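Local coordinates for protein beta-galactosidase (Geobacillus stearothermophilus, PDB 4OIF) that probably hydrolyses terminal non-reducing beta-D-galactose residues from beta-D-galactosides as a zinc-containing, trimeric family 42 glycoside hydrolase, at residues 74-88 and 144-156. Numbering follows the deposited sequence. Where two conformers were deposited one is given.
Sequences FDDIYRIGGRVILAT and YGDHPALLMWHVS
H147 and D75 meet in an almost straight hydrogen bond, NE2 to OD1 2.9 Å at 169°, with the carboxylate oxygen in the plane of the imidazole. The other ring nitrogen, ND1, accepts the backbone N-H of A149, so both nitrogens are engaged and fix the ring's rotation. F74 lays CB over one imidazole face and sets its ring edge to that face, while its own ring forms an offset stack on Y144, centroids 4.5 Å apart and planes at 7°. Y78, with CG trans to the backbone nitrogen (chi1 -173°), presents a face to P148; P148 CG lies 3.4 Å from Y78 CZ. A leucine in place of H147 would probably leave D75 without this mate and the turn before strand 150-154 less firmly tied to the helix. Deeper in, parallel pairing starts with V84 N to A149 O (2.7 Å), just ahead of strand 150-154, and continues with H154 N to L86 O (2.8 Å). L86 CD2 packs 3.6 Å from W153 CZ3. Beyond them, T88 OG1 accepts S156 N and also bonds E239 of helix 218-246. In this TIM barrel, helix 68-79 leads from strand 47-50 into 83-87, and helix 127-144 crosses over to 150-154, beside strand 252-259.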
loop_
_atom_site.group_PDB
_atom_site.type_symbol
_atom_site.label_atom_id
_atom_site.label_comp_id
_atom_site.label_asym_id
_atom_site.label_seq_id
_atom_site.Cartn_x
_atom_site.Cartn_y
_atom_site.Cartn_z
ATOM N N PHE A 74 4.958 45.867 12.305
ATOM C CA PHE A 74 5.285 46.701 11.137
ATOM C C PHE A 74 6.242 47.801 11.521
ATOM O O PHE A 74 7.267 48.036 10.843
ATOM C CB PHE A 74 4.037 47.330 10.520
ATOM C CG PHE A 74 3.456 46.545 9.374
ATOM C CD1 PHE A 74 2.603 45.472 9.609
ATOM C CD2 PHE A 74 3.742 46.894 8.063
ATOM C CE1 PHE A 74 2.061 44.752 8.562
ATOM C CE2 PHE A 74 3.202 46.177 7.011
ATOM C CZ PHE A 74 2.354 45.102 7.264
ATOM N N ASP A 75 5.913 48.467 12.628
ATOM C CA ASP A 75 6.762 49.553 13.098
ATOM C C ASP A 75 8.154 49.046 13.468
ATOM O O ASP A 75 9.142 49.636 13.066
ATOM C CB ASP A 75 6.118 50.282 14.276
ATOM C CG ASP A 75 4.995 51.210 13.834
ATOM O OD1 ASP A 75 4.860 51.430 12.606
ATOM O OD2 ASP A 75 4.252 51.720 14.706
ATOM N N ASP A 76 8.220 47.943 14.206
ATOM C CA ASP A 76 9.483 47.385 14.690
ATOM C C ASP A 76 10.393 46.927 13.560
ATOM O O ASP A 76 11.606 47.140 13.597
ATOM C CB ASP A 76 9.232 46.195 15.627
ATOM C CG ASP A 76 8.782 46.621 16.993
ATOM O OD1 ASP A 76 8.873 47.823 17.287
ATOM O OD2 ASP A 76 8.360 45.759 17.787
ATOM N N ILE A 77 9.814 46.260 12.572
ATOM C CA ILE A 77 10.616 45.767 11.473
ATOM C C ILE A 77 11.110 46.960 10.688
ATOM O O ILE A 77 12.279 46.989 10.276
ATOM C CB ILE A 77 9.822 44.798 10.596
ATOM C CG1 ILE A 77 9.716 43.453 11.312
ATOM C CG2 ILE A 77 10.460 44.633 9.210
ATOM C CD1 ILE A 77 8.739 42.529 10.671
ATOM N N TYR A 78 10.237 47.955 10.514
ATOM C CA TYR A 78 10.640 49.180 9.826
ATOM C C TYR A 78 11.814 49.871 10.556
ATOM O O TYR A 78 12.769 50.338 9.935
ATOM C CB TYR A 78 9.439 50.129 9.696
ATOM C CG TYR A 78 9.687 51.363 8.845
ATOM C CD1 TYR A 78 10.176 51.252 7.547
ATOM C CD2 TYR A 78 9.408 52.637 9.328
ATOM C CE1 TYR A 78 10.398 52.369 6.769
ATOM C CE2 TYR A 78 9.626 53.765 8.550
ATOM C CZ TYR A 78 10.126 53.618 7.274
ATOM O OH TYR A 78 10.351 54.717 6.482
ATOM N N ARG A 79 11.748 49.888 11.881
ATOM C CA ARG A 79 12.737 50.565 12.715
ATOM C C ARG A 79 14.149 50.046 12.465
ATOM O O ARG A 79 15.095 50.819 12.385
ATOM C CB ARG A 79 12.369 50.404 14.194
ATOM C CG ARG A 79 13.119 51.317 15.142
ATOM C CD ARG A 79 12.570 51.212 16.573
ATOM N NE ARG A 79 13.222 50.155 17.338
ATOM C CZ ARG A 79 12.610 49.085 17.819
ATOM N NH1 ARG A 79 11.315 48.922 17.643
ATOM N NH2 ARG A 79 13.299 48.181 18.492
ATOM N N ILE A 80 14.283 48.729 12.349
ATOM C CA ILE A 80 15.593 48.122 12.113
ATOM C C ILE A 80 15.939 48.058 10.624
ATOM O O ILE A 80 16.851 47.339 10.225
ATOM C CB ILE A 80 15.679 46.697 12.700
ATOM C CG1 ILE A 80 14.694 45.764 11.995
ATOM C CG2 ILE A 80 15.418 46.718 14.202
ATOM C CD1 ILE A 80 14.808 44.339 12.427
ATOM N N GLY A 81 15.204 48.794 9.801
ATOM C CA GLY A 81 15.548 48.914 8.396
ATOM C C GLY A 81 15.010 47.808 7.510
ATOM O O GLY A 81 15.532 47.581 6.426
ATOM N N GLY A 82 13.963 47.127 7.968
ATOM C CA GLY A 82 13.410 46.000 7.242
ATOM C C GLY A 82 12.152 46.275 6.434
ATOM O O GLY A 82 11.594 47.366 6.488
ATOM N N ARG A 83 11.705 45.279 5.670
ATOM C CA ARG A 83 10.449 45.397 4.940
ATOM C C ARG A 83 9.515 44.236 5.284
ATOM O O ARG A 83 9.944 43.168 5.745
ATOM C CB ARG A 83 10.679 45.454 3.420
ATOM C CG ARG A 83 11.719 46.479 2.927
ATOM C CD ARG A 83 11.359 47.930 3.213
ATOM N NE ARG A 83 10.230 48.360 2.407
ATOM C CZ ARG A 83 10.338 48.913 1.202
ATOM N NH1 ARG A 83 11.540 49.110 0.667
ATOM N NH2 ARG A 83 9.242 49.268 0.534
ATOM N N VAL A 84 8.226 44.458 5.062
ATOM C CA VAL A 84 7.234 43.423 5.284
ATOM C C VAL A 84 6.559 42.993 3.984
ATOM O O VAL A 84 6.060 43.828 3.230
ATOM C CB VAL A 84 6.146 43.883 6.264
ATOM C CG1 VAL A 84 5.085 42.779 6.419
ATOM C CG2 VAL A 84 6.766 44.274 7.606
ATOM N N ILE A 85 6.593 41.690 3.714
ATOM C CA ILE A 85 5.684 41.055 2.767
ATOM C C ILE A 85 4.439 40.658 3.553
ATOM O O ILE A 85 4.486 39.731 4.366
ATOM C CB ILE A 85 6.309 39.814 2.093
ATOM C CG1 ILE A 85 7.519 40.214 1.252
ATOM C CG2 ILE A 85 5.286 39.087 1.215
ATOM C CD1 ILE A 85 8.316 39.026 0.751
ATOM N N LEU A 86 3.338 41.373 3.347
ATOM C CA LEU A 86 2.130 41.101 4.111
ATOM C C LEU A 86 1.307 40.046 3.400
ATOM O O LEU A 86 0.996 40.171 2.217
ATOM C CB LEU A 86 1.306 42.372 4.316
ATOM C CG LEU A 86 0.089 42.243 5.241
ATOM C CD1 LEU A 86 0.477 41.605 6.555
ATOM C CD2 LEU A 86 -0.550 43.590 5.491
ATOM N N ALA A 87 0.971 38.993 4.127
ATOM C CA ALA A 87 0.162 37.932 3.569
ATOM C C ALA A 87 -1.289 38.094 3.968
ATOM O O ALA A 87 -1.587 38.590 5.061
ATOM C CB ALA A 87 0.676 36.575 4.022
ATOM N N THR A 88 -2.191 37.675 3.081
ATOM C CA THR A 88 -3.583 37.488 3.466
ATOM C C THR A 88 -3.733 36.109 4.120
ATOM O O THR A 88 -3.036 35.167 3.761
ATOM C CB THR A 88 -4.517 37.625 2.281
ATOM O OG1 THR A 88 -4.317 36.528 1.381
ATOM C CG2 THR A 88 -4.239 38.950 1.564
ATOM N N TYR A 144 -2.648 48.889 6.618
ATOM C CA TYR A 144 -1.203 48.824 6.392
ATOM C C TYR A 144 -0.769 49.285 5.002
ATOM O O TYR A 144 0.426 49.394 4.725
ATOM C CB TYR A 144 -0.703 47.397 6.652
ATOM C CG TYR A 144 -1.064 46.925 8.036
ATOM C CD1 TYR A 144 -0.466 47.482 9.152
ATOM C CD2 TYR A 144 -2.032 45.955 8.231
ATOM C CE1 TYR A 144 -0.803 47.077 10.427
ATOM C CE2 TYR A 144 -2.378 45.546 9.495
ATOM C CZ TYR A 144 -1.756 46.106 10.592
ATOM O OH TYR A 144 -2.096 45.693 11.862
ATOM N N GLY A 145 -1.741 49.573 4.142
ATOM C CA GLY A 145 -1.462 49.844 2.750
ATOM C C GLY A 145 -0.500 50.983 2.497
ATOM O O GLY A 145 0.267 50.948 1.535
ATOM N N ASP A 146 -0.519 51.988 3.370
ATOM C CA ASP A 146 0.352 53.148 3.199
ATOM C C ASP A 146 1.580 53.098 4.111
ATOM O O ASP A 146 2.350 54.048 4.186
ATOM C CB ASP A 146 -0.428 54.442 3.441
ATOM C CG ASP A 146 -0.884 54.595 4.880
ATOM O OD1 ASP A 146 -0.889 53.592 5.629
ATOM O OD2 ASP A 146 -1.259 55.729 5.253
ATOM N N HIS A 147 1.772 51.982 4.799
ATOM C CA HIS A 147 2.914 51.861 5.695
ATOM C C HIS A 147 4.180 51.682 4.860
ATOM O O HIS A 147 4.203 50.877 3.929
ATOM C CB HIS A 147 2.744 50.694 6.658
ATOM C CG HIS A 147 3.690 50.725 7.817
ATOM N ND1 HIS A 147 5.041 50.480 7.681
ATOM C CD2 HIS A 147 3.477 50.956 9.135
ATOM C CE1 HIS A 147 5.621 50.576 8.864
ATOM N NE2 HIS A 147 4.695 50.857 9.765
ATOM N N PRO A 148 5.241 52.434 5.192
ATOM C CA PRO A 148 6.497 52.399 4.424
ATOM C C PRO A 148 7.179 51.016 4.376
ATOM O O PRO A 148 7.853 50.719 3.391
ATOM C CB PRO A 148 7.376 53.419 5.148
ATOM C CG PRO A 148 6.775 53.556 6.512
ATOM C CD PRO A 148 5.309 53.368 6.328
ATOM N N ALA A 149 7.001 50.183 5.398
ATOM C CA ALA A 149 7.587 48.841 5.387
ATOM C C ALA A 149 6.896 47.877 4.426
ATOM O O ALA A 149 7.453 46.831 4.096
ATOM C CB ALA A 149 7.584 48.247 6.783
ATOM N N LEU A 150 5.695 48.215 3.972
ATOM C CA LEU A 150 4.951 47.297 3.109
ATOM C C LEU A 150 5.623 47.148 1.759
ATOM O O LEU A 150 5.896 48.134 1.087
ATOM C CB LEU A 150 3.503 47.756 2.917
ATOM C CG LEU A 150 2.689 46.776 2.062
ATOM C CD1 LEU A 150 2.746 45.398 2.681
ATOM C CD2 LEU A 150 1.238 47.229 1.879
ATOM N N LEU A 151 5.881 45.911 1.357
ATOM C CA LEU A 151 6.601 45.670 0.111
ATOM C C LEU A 151 5.768 44.983 -0.959
ATOM O O LEU A 151 5.787 45.364 -2.129
ATOM C CB LEU A 151 7.844 44.822 0.364
ATOM C CG LEU A 151 8.746 44.741 -0.865
ATOM C CD1 LEU A 151 9.429 46.086 -1.086
ATOM C CD2 LEU A 151 9.771 43.620 -0.751
ATOM N N MET A 152 5.043 43.961 -0.544
ATOM C CA MET A 152 4.359 43.082 -1.478
ATOM C C MET A 152 3.249 42.317 -0.756
ATOM O O MET A 152 3.306 42.121 0.460
ATOM C CB MET A 152 5.377 42.127 -2.117
ATOM C CG MET A 152 4.865 41.192 -3.209
ATOM S SD MET A 152 6.245 40.265 -3.961
ATOM C CE MET A 152 7.077 39.648 -2.504
ATOM N N TRP A 153 2.229 41.915 -1.502
ATOM C CA TRP A 153 1.190 41.068 -0.962
ATOM C C TRP A 153 1.521 39.601 -1.252
ATOM O O TRP A 153 1.931 39.251 -2.363
ATOM C CB TRP A 153 -0.169 41.433 -1.552
ATOM C CG TRP A 153 -0.709 42.751 -1.093
ATOM C CD1 TRP A 153 -0.746 43.912 -1.799
ATOM C CD2 TRP A 153 -1.314 43.030 0.172
ATOM N NE1 TRP A 153 -1.327 44.903 -1.054
ATOM C CE2 TRP A 153 -1.684 44.386 0.163
ATOM C CE3 TRP A 153 -1.576 42.265 1.314
ATOM C CZ2 TRP A 153 -2.296 44.998 1.254
ATOM C CZ3 TRP A 153 -2.186 42.865 2.389
ATOM C CH2 TRP A 153 -2.541 44.219 2.355
ATOM N N HIS A 154 1.331 38.764 -0.234
ATOM C CA HIS A 154 1.518 37.320 -0.301
ATOM C C HIS A 154 0.120 36.707 -0.174
ATOM O O HIS A 154 -0.357 36.442 0.921
ATOM C CB HIS A 154 2.491 36.888 0.819
ATOM C CG HIS A 154 2.718 35.409 0.953
ATOM N ND1 HIS A 154 1.695 34.494 1.111
ATOM C CD2 HIS A 154 3.870 34.701 1.066
ATOM C CE1 HIS A 154 2.208 33.284 1.263
ATOM N NE2 HIS A 154 3.525 33.384 1.249
ATOM N N VAL A 155 -0.567 36.523 -1.293
ATOM C CA VAL A 155 -1.982 36.191 -1.207
ATOM C C VAL A 155 -2.206 34.717 -0.907
ATOM O O VAL A 155 -1.839 33.836 -1.697
ATOM C CB VAL A 155 -2.721 36.580 -2.485
ATOM C CG1 VAL A 155 -4.209 36.281 -2.358
ATOM C CG2 VAL A 155 -2.526 38.044 -2.731
ATOM N N SER A 156 -2.830 34.478 0.249
ATOM C CA SER A 156 -3.058 33.139 0.792
ATOM C C SER A 156 -1.740 32.412 0.998
ATOM O O SER A 156 -0.705 33.036 1.247
ATOM C CB SER A 156 -3.965 32.311 -0.124
ATOM O OG SER A 156 -4.452 31.180 0.568
#